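Local coordinates for protein arginyl-trna synthetase (Thermus thermophilus, PDB 1IQ0) that probably attaches L-arginine to its cognate tRNA(Arg) at the expense of ATP, as a monomeric class I aminoacyl-tRNA synthetase, at residues W490-E502 with P559-Q571. Residues are numbered along the deposited sequence; the frame is centred on the assembly and turned at random.
Sequences WGAPDLSQATPYE and PEGLRELRLSLVQ
Trp490 lies against the first turns of helix 562-583 with one indole face under Leu567, whose CB stands 3.6 Å from the centroid of the five-membered ring, a CH-pi contact. Tryptophan suits the place because it offers both a broad face and a ring N-H: Trp490 NE1 donates almost straight, in the ring plane, to Ser568 OG at 3.1 Å. A leucine in place of Trp490 would probably leave Ser568 OG without this donor and Leu567 without its flat platform. Further along, Pro493 packs its CB on Leu565, while Leu565 CD2 reaches Ala498 CB at 3.7 Å, where a small residue lets the chain pass close.

At the helix start, Gly561 O is gripped from opposite faces of its plane by Asp494 N across the contact and by Leu565 N of its own first turn. A side chain on Gly561 would run into Asp494 and Gln497, and its backbone angles also suit glycine. Two acceptors fix the rotation of the Gln497 amide: NE2 gives one hydrogen to Glu560 O (2.9 Å), on a lone pair, and the other to Asp494 OD2.

On the far flank, Arg566 NE makes a salt bridge with Glu502 OE1 (2.8 Å), approaching from above the carboxylate plane; Tyr542 also bonds OE1, and Pro554 O takes NH1. Glu502 bends at chi2 (64°), turning OE2 back to Thr499 N and OG1. This Thr499-Glu502 capping box starts helix 500-509, and the contact joins the connection between helices 470-487 and 500-509 to the start of helix 562-583 within the helical DALR anticodon-binding domain of this class I synthetase.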
ATOM      1  N   TRP A 490     -21.828   7.238 -28.839  1.00 34.92           N
ATOM      2  CA  TRP A 490     -21.823   8.647 -29.196  1.00 31.52           C
ATOM      3  C   TRP A 490     -20.625   8.928 -30.093  1.00 31.84           C
ATOM      4  O   TRP A 490     -19.684   8.133 -30.148  1.00 30.94           O
ATOM      5  CB  TRP A 490     -21.794   9.531 -27.941  1.00 28.32           C
ATOM      6  CG  TRP A 490     -20.517   9.498 -27.154  1.00 31.97           C
ATOM      7  CD1 TRP A 490     -19.435  10.314 -27.312  1.00 30.87           C
ATOM      8  CD2 TRP A 490     -20.209   8.628 -26.057  1.00 31.62           C
ATOM      9  NE1 TRP A 490     -18.470  10.012 -26.376  1.00 28.54           N
ATOM     10  CE2 TRP A 490     -18.921   8.978 -25.595  1.00 30.85           C
ATOM     11  CE3 TRP A 490     -20.900   7.587 -25.419  1.00 30.69           C
ATOM     12  CZ2 TRP A 490     -18.306   8.324 -24.523  1.00 25.51           C
ATOM     13  CZ3 TRP A 490     -20.289   6.933 -24.349  1.00 28.47           C
ATOM     14  CH2 TRP A 490     -19.003   7.306 -23.914  1.00 29.24           C
ATOM     15  N   GLY A 491     -20.665  10.055 -30.798  1.00 34.91           N
ATOM     16  CA  GLY A 491     -19.583  10.394 -31.702  1.00 33.36           C
ATOM     17  C   GLY A 491     -18.514  11.325 -31.168  1.00 33.74           C
ATOM     18  O   GLY A 491     -18.318  11.458 -29.957  1.00 32.06           O
ATOM     19  N   ALA A 492     -17.822  11.973 -32.101  1.00 35.26           N
ATOM     20  CA  ALA A 492     -16.741  12.895 -31.798  1.00 34.96           C
ATOM     21  C   ALA A 492     -17.157  14.089 -30.951  1.00 36.67           C
ATOM     22  O   ALA A 492     -18.144  14.772 -31.243  1.00 34.72           O
ATOM     23  CB  ALA A 492     -16.098  13.383 -33.095  1.00 39.06           C
ATOM     24  N   PRO A 493     -16.393  14.354 -29.885  1.00 31.99           N
ATOM     25  CA  PRO A 493     -16.643  15.465 -28.965  1.00 32.30           C
ATOM     26  C   PRO A 493     -16.303  16.774 -29.657  1.00 34.61           C
ATOM     27  O   PRO A 493     -15.368  16.827 -30.452  1.00 34.47           O
ATOM     28  CB  PRO A 493     -15.672  15.193 -27.815  1.00 32.30           C
ATOM     29  CG  PRO A 493     -15.426  13.706 -27.898  1.00 29.81           C
ATOM     30  CD  PRO A 493     -15.328  13.477 -29.373  1.00 31.07           C
ATOM     31  N   ASP A 494     -17.059  17.827 -29.368  1.00 36.02           N
ATOM     32  CA  ASP A 494     -16.754  19.126 -29.953  1.00 34.40           C
ATOM     33  C   ASP A 494     -16.127  19.950 -28.839  1.00 32.03           C
ATOM     34  O   ASP A 494     -16.826  20.619 -28.075  1.00 28.55           O
ATOM     35  CB  ASP A 494     -18.015  19.820 -30.474  1.00 35.00           C
ATOM     36  CG  ASP A 494     -17.710  21.171 -31.110  1.00 37.94           C
ATOM     37  OD1 ASP A 494     -16.520  21.575 -31.109  1.00 34.84           O
ATOM     38  OD2 ASP A 494     -18.654  21.829 -31.603  1.00 36.69           O
ATOM     39  N   LEU A 495     -14.802  19.891 -28.750  1.00 32.59           N
ATOM     40  CA  LEU A 495     -14.070  20.601 -27.710  1.00 32.97           C
ATOM     41  C   LEU A 495     -14.341  22.098 -27.641  1.00 31.26           C
ATOM     42  O   LEU A 495     -14.269  22.691 -26.565  1.00 33.82           O
ATOM     43  CB  LEU A 495     -12.567  20.358 -27.871  1.00 42.51           C
ATOM     44  CG  LEU A 495     -12.119  18.894 -27.966  1.00 39.47           C
ATOM     45  CD1 LEU A 495     -10.604  18.839 -27.955  1.00 38.73           C
ATOM     46  CD2 LEU A 495     -12.680  18.084 -26.808  1.00 38.47           C
ATOM     47  N   SER A 496     -14.666  22.710 -28.776  1.00 30.88           N
ATOM     48  CA  SER A 496     -14.921  24.154 -28.806  1.00 30.11           C
ATOM     49  C   SER A 496     -16.152  24.596 -28.005  1.00 30.66           C
ATOM     50  O   SER A 496     -16.265  25.766 -27.640  1.00 31.51           O
ATOM     51  CB  SER A 496     -15.066  24.638 -30.254  1.00 43.46           C
ATOM     52  OG  SER A 496     -16.269  24.165 -30.839  1.00 44.47           O
ATOM     53  N   GLN A 497     -17.069  23.670 -27.736  1.00 29.98           N
ATOM     54  CA  GLN A 497     -18.276  24.005 -26.979  1.00 29.47           C
ATOM     55  C   GLN A 497     -18.107  23.876 -25.456  1.00 30.07           C
ATOM     56  O   GLN A 497     -19.055  24.081 -24.699  1.00 28.66           O
ATOM     57  CB  GLN A 497     -19.453  23.135 -27.445  1.00 32.89           C
ATOM     58  CG  GLN A 497     -19.903  23.397 -28.889  1.00 29.22           C
ATOM     59  CD  GLN A 497     -21.204  22.691 -29.227  1.00 30.83           C
ATOM     60  OE1 GLN A 497     -22.233  22.933 -28.597  1.00 30.89           O
ATOM     61  NE2 GLN A 497     -21.165  21.809 -30.226  1.00 27.19           N
ATOM     62  N   ALA A 498     -16.897  23.556 -25.012  1.00 33.81           N
ATOM     63  CA  ALA A 498     -16.620  23.398 -23.586  1.00 30.33           C
ATOM     64  C   ALA A 498     -16.878  24.661 -22.767  1.00 30.48           C
ATOM     65  O   ALA A 498     -16.558  25.766 -23.195  1.00 35.26           O
ATOM     66  CB  ALA A 498     -15.174  22.941 -23.386  1.00 24.00           C
ATOM     67  N   THR A 499     -17.461  24.485 -21.583  1.00 20.62           N
ATOM     68  CA  THR A 499     -17.731  25.608 -20.684  1.00 23.13           C
ATOM     69  C   THR A 499     -16.729  25.504 -19.524  1.00 26.05           C
ATOM     70  O   THR A 499     -15.994  24.525 -19.427  1.00 26.26           O
ATOM     71  CB  THR A 499     -19.174  25.544 -20.096  1.00 24.64           C
ATOM     72  OG1 THR A 499     -19.264  24.468 -19.147  1.00 22.89           O
ATOM     73  CG2 THR A 499     -20.208  25.307 -21.215  1.00 22.61           C
ATOM     74  N   PRO A 500     -16.678  26.516 -18.641  1.00 24.41           N
ATOM     75  CA  PRO A 500     -15.752  26.470 -17.506  1.00 26.22           C
ATOM     76  C   PRO A 500     -15.962  25.217 -16.641  1.00 27.20           C
ATOM     77  O   PRO A 500     -15.054  24.803 -15.915  1.00 26.63           O
ATOM     78  CB  PRO A 500     -16.072  27.759 -16.750  1.00 23.54           C
ATOM     79  CG  PRO A 500     -16.420  28.708 -17.866  1.00 22.97           C
ATOM     80  CD  PRO A 500     -17.318  27.841 -18.742  1.00 24.79           C
ATOM     81  N   TYR A 501     -17.154  24.617 -16.717  1.00 23.21           N
ATOM     82  CA  TYR A 501     -17.444  23.404 -15.943  1.00 19.25           C
ATOM     83  C   TYR A 501     -16.653  22.223 -16.495  1.00 17.38           C
ATOM     84  O   TYR A 501     -16.117  21.421 -15.730  1.00 19.27           O
ATOM     85  CB  TYR A 501     -18.932  23.045 -15.993  1.00 17.99           C
ATOM     86  CG  TYR A 501     -19.839  23.959 -15.197  1.00 18.55           C
ATOM     87  CD1 TYR A 501     -20.602  24.939 -15.831  1.00 22.45           C
ATOM     88  CD2 TYR A 501     -19.952  23.827 -13.812  1.00 14.58           C
ATOM     89  CE1 TYR A 501     -21.462  25.768 -15.102  1.00 21.30           C
ATOM     90  CE2 TYR A 501     -20.809  24.648 -13.076  1.00 18.89           C
ATOM     91  CZ  TYR A 501     -21.562  25.615 -13.732  1.00 22.94           C
ATOM     92  OH  TYR A 501     -22.417  26.415 -13.011  1.00 26.00           O
ATOM     93  N   GLU A 502     -16.607  22.098 -17.820  1.00 15.83           N
ATOM     94  CA  GLU A 502     -15.861  21.012 -18.446  1.00 16.34           C
ATOM     95  C   GLU A 502     -14.368  21.202 -18.171  1.00 18.70           C
ATOM     96  O   GLU A 502     -13.665  20.251 -17.839  1.00 18.62           O
ATOM     97  CB  GLU A 502     -16.082  20.988 -19.965  1.00 19.74           C
ATOM     98  CG  GLU A 502     -17.380  20.339 -20.418  1.00 21.14           C
ATOM     99  CD  GLU A 502     -18.600  21.090 -19.941  1.00 26.24           C
ATOM    100  OE1 GLU A 502     -19.406  20.483 -19.207  1.00 22.80           O
ATOM    101  OE2 GLU A 502     -18.750  22.287 -20.297  1.00 28.21           O
ATOM    102  N   PRO A 559     -26.925  19.921 -26.505  1.00 25.91           N
ATOM    103  CA  PRO A 559     -26.963  19.935 -27.972  1.00 26.03           C
ATOM    104  C   PRO A 559     -25.792  19.182 -28.594  1.00 28.69           C
ATOM    105  O   PRO A 559     -24.794  18.915 -27.927  1.00 28.21           O
ATOM    106  CB  PRO A 559     -26.939  21.428 -28.309  1.00 24.34           C
ATOM    107  CG  PRO A 559     -26.165  22.030 -27.150  1.00 23.46           C
ATOM    108  CD  PRO A 559     -26.775  21.288 -25.969  1.00 23.54           C
ATOM    109  N   GLU A 560     -25.931  18.847 -29.874  1.00 26.97           N
ATOM    110  CA  GLU A 560     -24.906  18.123 -30.611  1.00 29.42           C
ATOM    111  C   GLU A 560     -23.540  18.756 -30.401  1.00 27.23           C
ATOM    112  O   GLU A 560     -23.412  19.974 -30.407  1.00 28.22           O
ATOM    113  CB  GLU A 560     -25.243  18.112 -32.102  1.00 45.82           C
ATOM    114  CG  GLU A 560     -24.244  17.347 -32.951  1.00 57.85           C
ATOM    115  CD  GLU A 560     -24.695  17.226 -34.390  1.00 63.58           C
ATOM    116  OE1 GLU A 560     -25.778  16.651 -34.622  1.00 67.58           O
ATOM    117  OE2 GLU A 560     -23.970  17.705 -35.289  1.00 65.12           O
ATOM    118  N   GLY A 561     -22.526  17.919 -30.213  1.00 24.80           N
ATOM    119  CA  GLY A 561     -21.181  18.419 -29.990  1.00 22.13           C
ATOM    120  C   GLY A 561     -20.876  18.523 -28.511  1.00 24.77           C
ATOM    121  O   GLY A 561     -19.857  18.014 -28.038  1.00 25.25           O
ATOM    122  N   LEU A 562     -21.762  19.180 -27.769  1.00 29.38           N
ATOM    123  CA  LEU A 562     -21.577  19.334 -26.330  1.00 29.59           C
ATOM    124  C   LEU A 562     -21.906  18.016 -25.634  1.00 31.64           C
ATOM    125  O   LEU A 562     -21.236  17.628 -24.675  1.00 32.04           O
ATOM    126  CB  LEU A 562     -22.498  20.422 -25.781  1.00 24.71           C
ATOM    127  CG  LEU A 562     -21.945  21.358 -24.702  1.00 23.54           C
ATOM    128  CD1 LEU A 562     -23.123  22.006 -23.947  1.00 19.31           C
ATOM    129  CD2 LEU A 562     -21.029  20.606 -23.749  1.00 23.70           C
ATOM    130  N   ARG A 563     -22.946  17.338 -26.113  1.00 24.47           N
ATOM    131  CA  ARG A 563     -23.361  16.063 -25.535  1.00 22.99           C
ATOM    132  C   ARG A 563     -22.206  15.071 -25.627  1.00 22.55           C
ATOM    133  O   ARG A 563     -21.866  14.415 -24.645  1.00 22.20           O
ATOM    134  CB  ARG A 563     -24.605  15.517 -26.259  1.00 22.57           C
ATOM    135  CG  ARG A 563     -24.890  14.037 -25.991  1.00 23.48           C
ATOM    136  CD  ARG A 563     -26.319  13.615 -26.375  1.00 26.02           C
ATOM    137  NE  ARG A 563     -26.497  12.161 -26.278  1.00 28.43           N
ATOM    138  CZ  ARG A 563     -27.638  11.550 -25.958  1.00 32.93           C
ATOM    139  NH1 ARG A 563     -28.740  12.253 -25.690  1.00 29.59           N
ATOM    140  NH2 ARG A 563     -27.685  10.225 -25.911  1.00 33.88           N
ATOM    141  N   GLU A 564     -21.599  14.978 -26.805  1.00 29.80           N
ATOM    142  CA  GLU A 564     -20.475  14.076 -27.020  1.00 31.46           C
ATOM    143  C   GLU A 564     -19.305  14.469 -26.108  1.00 31.78           C
ATOM    144  O   GLU A 564     -18.675  13.612 -25.493  1.00 31.69           O
ATOM    145  CB  GLU A 564     -20.029  14.121 -28.487  1.00 22.68           C
ATOM    146  CG  GLU A 564     -20.987  13.492 -29.500  1.00 29.03           C
ATOM    147  CD  GLU A 564     -22.365  14.151 -29.540  1.00 32.19           C
ATOM    148  OE1 GLU A 564     -22.470  15.371 -29.297  1.00 30.65           O
ATOM    149  OE2 GLU A 564     -23.348  13.443 -29.834  1.00 32.78           O
ATOM    150  N   LEU A 565     -19.016  15.762 -26.018  1.00 28.18           N
ATOM    151  CA  LEU A 565     -17.929  16.229 -25.163  1.00 25.92           C
ATOM    152  C   LEU A 565     -18.152  15.801 -23.713  1.00 24.93           C
ATOM    153  O   LEU A 565     -17.239  15.280 -23.066  1.00 25.62           O
ATOM    154  CB  LEU A 565     -17.813  17.754 -25.220  1.00 24.77           C
ATOM    155  CG  LEU A 565     -16.942  18.403 -24.139  1.00 27.10           C
ATOM    156  CD1 LEU A 565     -15.501  17.907 -24.241  1.00 28.74           C
ATOM    157  CD2 LEU A 565     -16.992  19.907 -24.290  1.00 20.08           C
ATOM    158  N   ARG A 566     -19.363  16.024 -23.202  1.00 24.10           N
ATOM    159  CA  ARG A 566     -19.666  15.662 -21.824  1.00 23.76           C
ATOM    160  C   ARG A 566     -19.651  14.161 -21.592  1.00 22.51           C
ATOM    161  O   ARG A 566     -19.248  13.703 -20.520  1.00 22.63           O
ATOM    162  CB  ARG A 566     -20.999  16.276 -21.383  1.00 15.60           C
ATOM    163  CG  ARG A 566     -20.844  17.769 -21.112  1.00 17.94           C
ATOM    164  CD  ARG A 566     -22.113  18.465 -20.674  1.00 15.76           C
ATOM    165  NE  ARG A 566     -21.813  19.869 -20.398  1.00 16.43           N
ATOM    166  CZ  ARG A 566     -22.695  20.859 -20.466  1.00 20.13           C
ATOM    167  NH1 ARG A 566     -23.961  20.612 -20.802  1.00 13.82           N
ATOM    168  NH2 ARG A 566     -22.303  22.096 -20.210  1.00 16.96           N
ATOM    169  N   LEU A 567     -20.068  13.388 -22.590  1.00 23.31           N
ATOM    170  CA  LEU A 567     -20.060  11.937 -22.456  1.00 22.28           C
ATOM    171  C   LEU A 567     -18.615  11.425 -22.361  1.00 24.66           C
ATOM    172  O   LEU A 567     -18.322  10.540 -21.557  1.00 22.61           O
ATOM    173  CB  LEU A 567     -20.787  11.279 -23.634  1.00 21.71           C
ATOM    174  CG  LEU A 567     -22.321  11.318 -23.584  1.00 22.91           C
ATOM    175  CD1 LEU A 567     -22.900  10.839 -24.903  1.00 22.34           C
ATOM    176  CD2 LEU A 567     -22.817  10.444 -22.438  1.00 18.26           C
ATOM    177  N   SER A 568     -17.715  11.983 -23.170  1.00 23.09           N
ATOM    178  CA  SER A 568     -16.310  11.563 -23.137  1.00 24.35           C
ATOM    179  C   SER A 568     -15.660  11.976 -21.818  1.00 22.62           C
ATOM    180  O   SER A 568     -14.823  11.256 -21.275  1.00 25.97           O
ATOM    181  CB  SER A 568     -15.532  12.169 -24.308  1.00 25.26           C
ATOM    182  OG  SER A 568     -15.955  11.613 -25.539  1.00 26.45           O
ATOM    183  N   LEU A 569     -16.052  13.135 -21.300  1.00 24.63           N
ATOM    184  CA  LEU A 569     -15.509  13.606 -20.033  1.00 25.68           C
ATOM    185  C   LEU A 569     -16.036  12.718 -18.907  1.00 27.51           C
ATOM    186  O   LEU A 569     -15.304  12.376 -17.976  1.00 27.21           O
ATOM    187  CB  LEU A 569     -15.924  15.054 -19.791  1.00 22.03           C
ATOM    188  CG  LEU A 569     -15.338  15.759 -18.571  1.00 27.00           C
ATOM    189  CD1 LEU A 569     -13.811  15.721 -18.635  1.00 30.26           C
ATOM    190  CD2 LEU A 569     -15.841  17.201 -18.536  1.00 27.82           C
ATOM    191  N   VAL A 570     -17.313  12.352 -18.998  1.00 23.67           N
ATOM    192  CA  VAL A 570     -17.935  11.490 -18.002  1.00 22.81           C
ATOM    193  C   VAL A 570     -17.262  10.117 -18.044  1.00 21.49           C
ATOM    194  O   VAL A 570     -17.012   9.503 -17.010  1.00 22.08           O
ATOM    195  CB  VAL A 570     -19.457  11.337 -18.273  1.00 19.50           C
ATOM    196  CG1 VAL A 570     -20.028  10.181 -17.456  1.00 18.60           C
ATOM    197  CG2 VAL A 570     -20.182  12.643 -17.906  1.00 14.67           C
ATOM    198  N   GLN A 571     -16.954   9.653 -19.251  1.00 20.15           N
ATOM    199  CA  GLN A 571     -16.307   8.366 -19.431  1.00 20.85           C
ATOM    200  C   GLN A 571     -14.902   8.394 -18.835  1.00 23.91           C
ATOM    201  O   GLN A 571     -14.490   7.458 -18.146  1.00 25.40           O
ATOM    202  CB  GLN A 571     -16.227   8.007 -20.918  1.00 20.33           C
ATOM    203  CG  GLN A 571     -15.528   6.675 -21.169  1.00 24.42           C
ATOM    204  CD  GLN A 571     -15.526   6.282 -22.629  1.00 28.35           C
ATOM    205  OE1 GLN A 571     -14.995   7.001 -23.475  1.00 35.22           O
ATOM    206  NE2 GLN A 571     -16.122   5.137 -22.934  1.00 30.30           N
TER
HETATM  207  O   HOH W   1     -23.185  11.202 -31.127  1.00 35.41           O